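Local coordinates for uncharacterized protein AF_1514 (Archaeoglobus fulgidus DSM 4304, PDB 3C0F), which is of unknown function but is a small archaeal protein with a hot dog fold, found as a two-chain assembly, at residues L36-D41 against E78-I83; K13-E18 against V74-F79. One frame throughout, in Å; residues are numbered along the deposited sequence.

Contact 1 of 2, residues L36-D41 against E78-I83; sequences LLSVHD and EFYFRI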
ATOM      1  N   LEU A  36      -8.231 -14.604   1.909  1.00 12.67           N
ATOM      2  CA  LEU A  36      -7.234 -14.712   0.846  1.00 12.72           C
ATOM      3  C   LEU A  36      -7.672 -15.731  -0.199  1.00 12.59           C
ATOM      4  O   LEU A  36      -7.859 -16.912   0.107  1.00 12.67           O
ATOM      5  CB  LEU A  36      -5.852 -15.068   1.403  1.00 12.65           C
ATOM      6  CG  LEU A  36      -4.709 -15.136   0.379  1.00 12.93           C
ATOM      7  CD1 LEU A  36      -4.532 -13.826  -0.400  1.00 13.50           C
ATOM      8  CD2 LEU A  36      -3.416 -15.522   1.072  1.00 13.00           C
ATOM      9  N   LEU A  37      -7.831 -15.260  -1.433  1.00 12.46           N
ATOM     10  CA  LEU A  37      -8.338 -16.096  -2.520  1.00 12.76           C
ATOM     11  C   LEU A  37      -7.223 -16.674  -3.392  1.00 12.59           C
ATOM     12  O   LEU A  37      -7.257 -17.853  -3.746  1.00 12.96           O
ATOM     13  CB  LEU A  37      -9.349 -15.316  -3.371  1.00 12.99           C
ATOM     14  CG  LEU A  37     -10.631 -14.857  -2.667  1.00 13.72           C
ATOM     15  CD1 LEU A  37     -11.357 -13.817  -3.512  1.00 14.23           C
ATOM     16  CD2 LEU A  37     -11.552 -16.027  -2.333  1.00 15.24           C
ATOM     17  N   SER A  38      -6.242 -15.845  -3.739  1.00 12.48           N
ATOM     18  CA  SER A  38      -5.141 -16.289  -4.593  1.00 12.24           C
ATOM     19  C   SER A  38      -3.855 -15.500  -4.364  1.00 12.30           C
ATOM     20  O   SER A  38      -3.880 -14.383  -3.844  1.00 11.93           O
ATOM     21  CB  SER A  38      -5.548 -16.230  -6.074  1.00 12.38           C
ATOM     22  OG  SER A  38      -5.718 -14.895  -6.510  1.00 12.64           O
ATOM     23  N   VAL A  39      -2.737 -16.103  -4.756  1.00 12.37           N
ATOM     24  CA  VAL A  39      -1.427 -15.464  -4.686  1.00 12.44           C
ATOM     25  C   VAL A  39      -0.657 -15.752  -5.972  1.00 12.43           C
ATOM     26  O   VAL A  39      -0.822 -16.812  -6.577  1.00 12.38           O
ATOM     27  CB  VAL A  39      -0.608 -15.920  -3.440  1.00 12.74           C
ATOM     28  CG1 VAL A  39      -0.382 -17.427  -3.444  1.00 12.95           C
ATOM     29  CG2 VAL A  39       0.734 -15.183  -3.358  1.00 12.90           C
ATOM     30  N   HIS A  40       0.166 -14.793  -6.379  1.00 12.36           N
ATOM     31  CA  HIS A  40       1.058 -14.957  -7.517  1.00 12.56           C
ATOM     32  C   HIS A  40       2.426 -14.371  -7.200  1.00 12.49           C
ATOM     33  O   HIS A  40       2.528 -13.295  -6.609  1.00 12.62           O
ATOM     34  CB  HIS A  40       0.469 -14.290  -8.761  1.00 12.51           C
ATOM     35  CG  HIS A  40       1.357 -14.359  -9.967  1.00 13.21           C
ATOM     36  ND1 HIS A  40       1.966 -13.246 -10.506  1.00 13.81           N
ATOM     37  CD2 HIS A  40       1.740 -15.407 -10.735  1.00 13.25           C
ATOM     38  CE1 HIS A  40       2.682 -13.605 -11.557  1.00 13.52           C
ATOM     39  NE2 HIS A  40       2.565 -14.912 -11.715  1.00 13.40           N
ATOM     40  N   ASP A  41       3.468 -15.099  -7.591  1.00 12.24           N
ATOM     41  CA  ASP A  41       4.845 -14.636  -7.482  1.00 12.09           C
ATOM     42  C   ASP A  41       5.284 -14.244  -8.891  1.00 12.29           C
ATOM     43  O   ASP A  41       5.424 -15.107  -9.761  1.00 12.07           O
ATOM     44  CB  ASP A  41       5.728 -15.755  -6.904  1.00 11.91           C
ATOM     45  CG  ASP A  41       7.191 -15.346  -6.728  1.00 11.77           C
ATOM     46  OD1 ASP A  41       7.684 -14.451  -7.445  1.00 11.09           O
ATOM     47  OD2 ASP A  41       7.869 -15.947  -5.873  1.00 11.50           O
ATOM     48  N   GLU A  78       1.663 -10.839  -5.436  1.00 12.07           N
ATOM     49  CA  GLU A  78       0.338 -10.216  -5.478  1.00 12.39           C
ATOM     50  C   GLU A  78      -0.654 -11.114  -4.757  1.00 12.48           C
ATOM     51  O   GLU A  78      -0.701 -12.323  -5.002  1.00 12.59           O
ATOM     52  CB  GLU A  78      -0.139  -9.943  -6.910  1.00 12.42           C
ATOM     53  CG  GLU A  78       0.827  -9.135  -7.769  1.00 12.80           C
ATOM     54  CD  GLU A  78       1.744 -10.023  -8.582  1.00 14.15           C
ATOM     55  OE1 GLU A  78       1.237 -10.974  -9.212  1.00 14.58           O
ATOM     56  OE2 GLU A  78       2.969  -9.774  -8.595  1.00 15.59           O
ATOM     57  N   PHE A  79      -1.431 -10.509  -3.865  1.00 12.63           N
ATOM     58  CA  PHE A  79      -2.421 -11.225  -3.070  1.00 12.49           C
ATOM     59  C   PHE A  79      -3.805 -10.668  -3.369  1.00 12.54           C
ATOM     60  O   PHE A  79      -4.012  -9.459  -3.331  1.00 12.56           O
ATOM     61  CB  PHE A  79      -2.122 -11.066  -1.577  1.00 12.44           C
ATOM     62  CG  PHE A  79      -0.793 -11.628  -1.162  1.00 12.54           C
ATOM     63  CD1 PHE A  79      -0.685 -12.949  -0.754  1.00 12.09           C
ATOM     64  CD2 PHE A  79       0.353 -10.831  -1.175  1.00 12.39           C
ATOM     65  CE1 PHE A  79       0.548 -13.482  -0.368  1.00 12.57           C
ATOM     66  CE2 PHE A  79       1.591 -11.353  -0.791  1.00 12.96           C
ATOM     67  CZ  PHE A  79       1.688 -12.680  -0.392  1.00 12.39           C
ATOM     68  N   TYR A  80      -4.747 -11.557  -3.662  1.00 12.28           N
ATOM     69  CA  TYR A  80      -6.113 -11.147  -3.961  1.00 12.17           C
ATOM     70  C   TYR A  80      -7.050 -11.576  -2.836  1.00 11.85           C
ATOM     71  O   TYR A  80      -7.199 -12.773  -2.560  1.00 11.40           O
ATOM     72  CB  TYR A  80      -6.555 -11.712  -5.315  1.00 12.58           C
ATOM     73  CG  TYR A  80      -5.755 -11.166  -6.477  1.00 12.84           C
ATOM     74  CD1 TYR A  80      -6.194 -10.046  -7.184  1.00 13.57           C
ATOM     75  CD2 TYR A  80      -4.548 -11.755  -6.859  1.00 12.81           C
ATOM     76  CE1 TYR A  80      -5.454  -9.532  -8.249  1.00 13.90           C
ATOM     77  CE2 TYR A  80      -3.800 -11.250  -7.920  1.00 13.36           C
ATOM     78  CZ  TYR A  80      -4.260 -10.138  -8.606  1.00 13.71           C
ATOM     79  OH  TYR A  80      -3.524  -9.636  -9.654  1.00 14.71           O
ATOM     80  N   PHE A  81      -7.665 -10.583  -2.191  1.00 11.56           N
ATOM     81  CA  PHE A  81      -8.553 -10.791  -1.047  1.00 11.55           C
ATOM     82  C   PHE A  81     -10.008 -10.470  -1.371  1.00 11.46           C
ATOM     83  O   PHE A  81     -10.290  -9.543  -2.138  1.00 11.07           O
ATOM     84  CB  PHE A  81      -8.164  -9.856   0.106  1.00 11.77           C
ATOM     85  CG  PHE A  81      -6.863 -10.190   0.779  1.00 12.07           C
ATOM     86  CD1 PHE A  81      -6.831 -11.055   1.872  1.00 12.59           C
ATOM     87  CD2 PHE A  81      -5.676  -9.595   0.360  1.00 11.96           C
ATOM     88  CE1 PHE A  81      -5.623 -11.347   2.517  1.00 12.40           C
ATOM     89  CE2 PHE A  81      -4.466  -9.882   0.997  1.00 11.95           C
ATOM     90  CZ  PHE A  81      -4.442 -10.756   2.082  1.00 12.18           C
ATOM     91  N   ARG A  82     -10.921 -11.232  -0.768  1.00 11.33           N
ATOM     92  CA  ARG A  82     -12.291 -10.773  -0.549  1.00 11.61           C
ATOM     93  C   ARG A  82     -12.381 -10.273   0.894  1.00 11.64           C
ATOM     94  O   ARG A  82     -12.325 -11.062   1.842  1.00 11.62           O
ATOM     95  CB  ARG A  82     -13.320 -11.881  -0.818  1.00 11.39           C
ATOM     96  CG  ARG A  82     -14.785 -11.442  -0.596  1.00 11.53           C
ATOM     97  CD  ARG A  82     -15.797 -12.542  -0.925  1.00 12.05           C
ATOM     98  NE  ARG A  82     -15.729 -13.666   0.011  1.00 14.00           N
ATOM     99  CZ  ARG A  82     -15.304 -14.891  -0.301  1.00 14.60           C
ATOM    100  NH1 ARG A  82     -14.914 -15.179  -1.538  1.00 14.69           N
ATOM    101  NH2 ARG A  82     -15.280 -15.838   0.626  1.00 15.06           N
ATOM    102  N   ILE A  83     -12.483  -8.955   1.055  1.00 11.77           N
ATOM    103  CA  ILE A  83     -12.649  -8.354   2.373  1.00 11.84           C
ATOM    104  C   ILE A  83     -14.125  -8.423   2.747  1.00 11.90           C
ATOM    105  O   ILE A  83     -14.975  -7.832   2.074  1.00 11.46           O
ATOM    106  CB  ILE A  83     -12.145  -6.882   2.427  1.00 11.84           C
ATOM    107  CG1 ILE A  83     -10.685  -6.761   1.947  1.00 12.16           C
ATOM    108  CG2 ILE A  83     -12.344  -6.282   3.832  1.00 12.05           C
ATOM    109  CD1 ILE A  83      -9.641  -7.508   2.793  1.00 11.52           C
TER

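Contact 2 of 2, residues K13-E18 against V74-F79; sequences KEVSLE and VNQFEF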
ATOM      1  N   LYS A  13      13.956  -4.446   1.691  1.00 17.34           N
ATOM      2  CA  LYS A  13      14.427  -5.795   1.979  1.00 17.49           C
ATOM      3  C   LYS A  13      13.740  -6.835   1.092  1.00 17.61           C
ATOM      4  O   LYS A  13      12.650  -6.596   0.561  1.00 17.35           O
ATOM      5  CB  LYS A  13      14.232  -6.138   3.461  1.00 17.48           C
ATOM      6  CG  LYS A  13      12.786  -6.353   3.897  1.00 17.71           C
ATOM      7  CD  LYS A  13      12.729  -6.872   5.323  1.00 17.87           C
ATOM      8  CE  LYS A  13      11.302  -7.096   5.780  1.00 18.68           C
ATOM      9  NZ  LYS A  13      11.262  -7.571   7.192  1.00 19.09           N
ATOM     10  N   GLU A  14      14.395  -7.981   0.932  1.00 17.67           N
ATOM     11  CA  GLU A  14      13.807  -9.114   0.229  1.00 18.04           C
ATOM     12  C   GLU A  14      12.859  -9.860   1.162  1.00 18.10           C
ATOM     13  O   GLU A  14      13.136 -10.001   2.358  1.00 18.24           O
ATOM     14  CB  GLU A  14      14.892 -10.057  -0.295  1.00 18.03           C
ATOM     15  CG  GLU A  14      15.757  -9.474  -1.415  1.00 18.86           C
ATOM     16  CD  GLU A  14      15.073  -9.473  -2.782  1.00 19.72           C
ATOM     17  OE1 GLU A  14      13.928  -9.963  -2.900  1.00 19.68           O
ATOM     18  OE2 GLU A  14      15.694  -8.981  -3.748  1.00 20.26           O
ATOM     19  N   VAL A  15      11.737 -10.319   0.612  1.00 18.01           N
ATOM     20  CA  VAL A  15      10.729 -11.039   1.388  1.00 17.93           C
ATOM     21  C   VAL A  15      10.453 -12.432   0.830  1.00 17.84           C
ATOM     22  O   VAL A  15      10.488 -12.649  -0.386  1.00 17.88           O
ATOM     23  CB  VAL A  15       9.389 -10.249   1.512  1.00 18.04           C
ATOM     24  CG1 VAL A  15       9.575  -8.996   2.362  1.00 17.98           C
ATOM     25  CG2 VAL A  15       8.808  -9.904   0.135  1.00 18.11           C
ATOM     26  N   SER A  16      10.185 -13.367   1.736  1.00 17.49           N
ATOM     27  CA  SER A  16       9.731 -14.703   1.374  1.00 17.37           C
ATOM     28  C   SER A  16       8.225 -14.672   1.151  1.00 17.32           C
ATOM     29  O   SER A  16       7.569 -13.669   1.451  1.00 17.11           O
ATOM     30  CB  SER A  16      10.064 -15.692   2.492  1.00 17.46           C
ATOM     31  OG  SER A  16       9.267 -15.433   3.637  1.00 16.93           O
ATOM     32  N   LEU A  17       7.677 -15.766   0.631  1.00 17.15           N
ATOM     33  CA  LEU A  17       6.232 -15.877   0.444  1.00 17.09           C
ATOM     34  C   LEU A  17       5.481 -15.712   1.771  1.00 17.11           C
ATOM     35  O   LEU A  17       4.500 -14.969   1.838  1.00 16.91           O
ATOM     36  CB  LEU A  17       5.868 -17.205  -0.235  1.00 17.06           C
ATOM     37  CG  LEU A  17       4.399 -17.651  -0.285  1.00 17.10           C
ATOM     38  CD1 LEU A  17       3.486 -16.626  -0.966  1.00 17.83           C
ATOM     39  CD2 LEU A  17       4.293 -19.008  -0.967  1.00 16.83           C
ATOM     40  N   GLU A  18       5.961 -16.391   2.815  1.00 17.18           N
ATOM     41  CA  GLU A  18       5.351 -16.330   4.147  1.00 17.44           C
ATOM     42  C   GLU A  18       5.380 -14.906   4.713  1.00 17.29           C
ATOM     43  O   GLU A  18       4.373 -14.415   5.225  1.00 16.97           O
ATOM     44  CB  GLU A  18       6.045 -17.304   5.108  1.00 17.38           C
ATOM     45  CG  GLU A  18       5.483 -17.298   6.532  1.00 18.12           C
ATOM     46  CD  GLU A  18       6.080 -18.376   7.427  1.00 18.19           C
ATOM     47  OE1 GLU A  18       7.139 -18.945   7.083  1.00 19.63           O
ATOM     48  OE2 GLU A  18       5.483 -18.653   8.489  1.00 18.98           O
ATOM     49  N   VAL A  74       3.079  -7.129  -2.446  1.00 13.43           N
ATOM     50  CA  VAL A  74       4.230  -6.952  -1.564  1.00 13.09           C
ATOM     51  C   VAL A  74       5.453  -7.420  -2.344  1.00 12.78           C
ATOM     52  O   VAL A  74       5.619  -8.621  -2.605  1.00 12.67           O
ATOM     53  CB  VAL A  74       4.074  -7.738  -0.229  1.00 13.10           C
ATOM     54  CG1 VAL A  74       5.266  -7.486   0.693  1.00 13.50           C
ATOM     55  CG2 VAL A  74       2.763  -7.370   0.469  1.00 13.53           C
ATOM     56  N   ASN A  75       6.297  -6.460  -2.725  1.00 12.20           N
ATOM     57  CA  ASN A  75       7.379  -6.691  -3.687  1.00 11.95           C
ATOM     58  C   ASN A  75       6.896  -7.520  -4.893  1.00 11.84           C
ATOM     59  O   ASN A  75       5.979  -7.090  -5.597  1.00 11.68           O
ATOM     60  CB  ASN A  75       8.620  -7.282  -2.994  1.00 11.66           C
ATOM     61  CG  ASN A  75       9.274  -6.299  -2.026  1.00 11.73           C
ATOM     62  OD1 ASN A  75       8.788  -5.180  -1.831  1.00 11.25           O
ATOM     63  ND2 ASN A  75      10.381  -6.716  -1.412  1.00 10.44           N
ATOM     64  N   GLN A  76       7.471  -8.706  -5.105  1.00 11.80           N
ATOM     65  CA  GLN A  76       7.133  -9.539  -6.268  1.00 11.78           C
ATOM     66  C   GLN A  76       5.809 -10.311  -6.156  1.00 11.82           C
ATOM     67  O   GLN A  76       5.375 -10.943  -7.122  1.00 11.84           O
ATOM     68  CB  GLN A  76       8.276 -10.512  -6.597  1.00 12.01           C
ATOM     69  CG  GLN A  76       8.479 -11.642  -5.585  1.00 11.56           C
ATOM     70  CD  GLN A  76       9.526 -11.324  -4.531  1.00 12.11           C
ATOM     71  OE1 GLN A  76       9.616 -10.197  -4.040  1.00 11.98           O
ATOM     72  NE2 GLN A  76      10.328 -12.325  -4.177  1.00 11.50           N
ATOM     73  N   PHE A  77       5.187 -10.274  -4.980  1.00 11.88           N
ATOM     74  CA  PHE A  77       3.976 -11.062  -4.719  1.00 11.83           C
ATOM     75  C   PHE A  77       2.707 -10.230  -4.874  1.00 11.98           C
ATOM     76  O   PHE A  77       2.679  -9.058  -4.503  1.00 11.94           O
ATOM     77  CB  PHE A  77       4.022 -11.672  -3.313  1.00 11.75           C
ATOM     78  CG  PHE A  77       5.187 -12.593  -3.083  1.00 11.46           C
ATOM     79  CD1 PHE A  77       5.101 -13.942  -3.423  1.00 11.16           C
ATOM     80  CD2 PHE A  77       6.371 -12.113  -2.523  1.00 11.58           C
ATOM     81  CE1 PHE A  77       6.181 -14.803  -3.215  1.00 11.36           C
ATOM     82  CE2 PHE A  77       7.460 -12.967  -2.309  1.00 11.22           C
ATOM     83  CZ  PHE A  77       7.365 -14.312  -2.659  1.00 11.59           C
ATOM     84  N   GLU A  78       1.663 -10.839  -5.436  1.00 12.07           N
ATOM     85  CA  GLU A  78       0.338 -10.216  -5.478  1.00 12.39           C
ATOM     86  C   GLU A  78      -0.654 -11.114  -4.757  1.00 12.48           C
ATOM     87  O   GLU A  78      -0.701 -12.323  -5.002  1.00 12.59           O
ATOM     88  CB  GLU A  78      -0.139  -9.943  -6.910  1.00 12.42           C
ATOM     89  CG  GLU A  78       0.827  -9.135  -7.769  1.00 12.80           C
ATOM     90  CD  GLU A  78       1.744 -10.023  -8.582  1.00 14.15           C
ATOM     91  OE1 GLU A  78       1.237 -10.974  -9.212  1.00 14.58           O
ATOM     92  OE2 GLU A  78       2.969  -9.774  -8.595  1.00 15.59           O
ATOM     93  N   PHE A  79      -1.431 -10.509  -3.865  1.00 12.63           N
ATOM     94  CA  PHE A  79      -2.421 -11.225  -3.070  1.00 12.49           C
ATOM     95  C   PHE A  79      -3.805 -10.668  -3.369  1.00 12.54           C
ATOM     96  O   PHE A  79      -4.012  -9.459  -3.331  1.00 12.56           O
ATOM     97  CB  PHE A  79      -2.122 -11.066  -1.577  1.00 12.44           C
ATOM     98  CG  PHE A  79      -0.793 -11.628  -1.162  1.00 12.54           C
ATOM     99  CD1 PHE A  79      -0.685 -12.949  -0.754  1.00 12.09           C
ATOM    100  CD2 PHE A  79       0.353 -10.831  -1.175  1.00 12.39           C
ATOM    101  CE1 PHE A  79       0.548 -13.482  -0.368  1.00 12.57           C
ATOM    102  CE2 PHE A  79       1.591 -11.353  -0.791  1.00 12.96           C
ATOM    103  CZ  PHE A  79       1.688 -12.680  -0.392  1.00 12.39           C
TER
HETATM  104  O   HOH W   1      11.335  -9.332  -2.167  1.00 23.16           O
HETATM  105  O   HOH W   2      12.659 -12.286  -2.331  1.00 30.06           O

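Contact 1 of 2, residues L36-D41 against E78-I83
Leu36 sets its CD1 methyl over the centre of the Phe81 ring, 4.0 Å from the centroid, a CH-pi contact made where strands 33-41 and 77-84 run antiparallel. Followed outward, its CB meets Phe81 CE1 at the ring margin; CG then turns anti to the backbone N (chi1 -177°), which carries CD1 in among the ring face, Phe79 CB and the carbonyl oxygen of Tyr80, while CD2 brushes Phe79 CD1. On the same face Val39 and Phe79 lie side by side, CG2 of Val39 pressing to 3.4 Å from CE1 of Phe79, and helix 17-23 packs over both.

The other face is more polar. His40 ND1 donates to Glu78 OE1 at 2.7 Å, using the syn lone pair of OE1, an atom that lies in the imidazole plane, although ring and carboxylate planes are turned 49° apart. A bend at chi2 (93°) brings the Glu78 carboxylate back to the histidine; its OE2 is held by Ser42, and the His40 ring stacks on Trp59, which should limit the rotation of both groups. Ser38 OG, 3.4 Å from Tyr80 CD2, bonds to the Trp59 carbonyl.

Between the faces, Tyr80 N reaches Ser38 O (3.0 Å), and His40 and Glu78 exchange a backbone pair. The Tyr80 carbonyl takes two donors, Leu37 N at 2.8 Å and, weakly, Ser38 N. Two residues thus stand against one: a classic beta bulge, within the antiparallel sheet of a hot dog fold, with helix 58-65 against the Ser38 and Tyr80 side.

Contact 2 of 2, residues K13-E18 against V74-F79
Leu17 sets its backbone and CB against the Phe77 ring at the start of helix 17-23. Leu17 CA stands 4.1 Å from the ring centroid, an off-centre CH-pi contact, and CB comes to 3.8 Å from Phe77 CE1. The two side chains cross at about a right angle. Behind the ring Gln76 CG covers one face near the rim, and the Val15 carbonyl oxygen meets the edge at Phe77 CE2, 3.6 Å away. Val15 points its CG2 between Val74 CG1, Asn75 and Phe77 CE2, and Ala20 closes in from the helix.

What is being packed here is a beta hairpin tip: Val74 to Phe77 form a type II' turn, closed by backbone bonds between Val74 and Phe77, and it is laid against the loop that leads into the helix, where Ser16 is the N-cap.

Toward Lys13 and Glu14 the fit loosens and water takes over. Asn75 ND2 gives the Lys13 carbonyl oxygen a weak bond, 3.0 Å long but bent to 128° at the hydrogen, while its OD1 accepts from Leu11 N. One water joins Asn75 ND2, Val15 N, Glu14 OE1 and Gln76 OE1; a second links Glu14 OE1, the Val15 carbonyl oxygen and Gln76 NE2, spanning the 3.8 Å between NE2 and that oxygen. Gln76 can present its amide to both waters because its chain is bent at chi2 (-94°).

How the contacts relate
Both contacts draw on strand 77-84, sharing Glu78 and Phe79, but at different depths. Contact 1 sits about 2 Å from the centre of the chain and is a mostly buried strand pairing; the centre of contact 2 lies about 12 Å from that of contact 1, at the turn end, and this contact is partly buried. Direct backbone bonding dominates the first, whereas the second relies on side-chain packing, one weak amide bond and bridging water. Phe79 belongs to both; in contact 2 Leu17 CD1 approaches Phe79 CE1 at 4.3 Å. The contacts also touch directly: Val39 CG2 lies 3.9 Å from Leu17 CD1, and Asp41 OD2 sits 3.3 Å from Phe77 CE1.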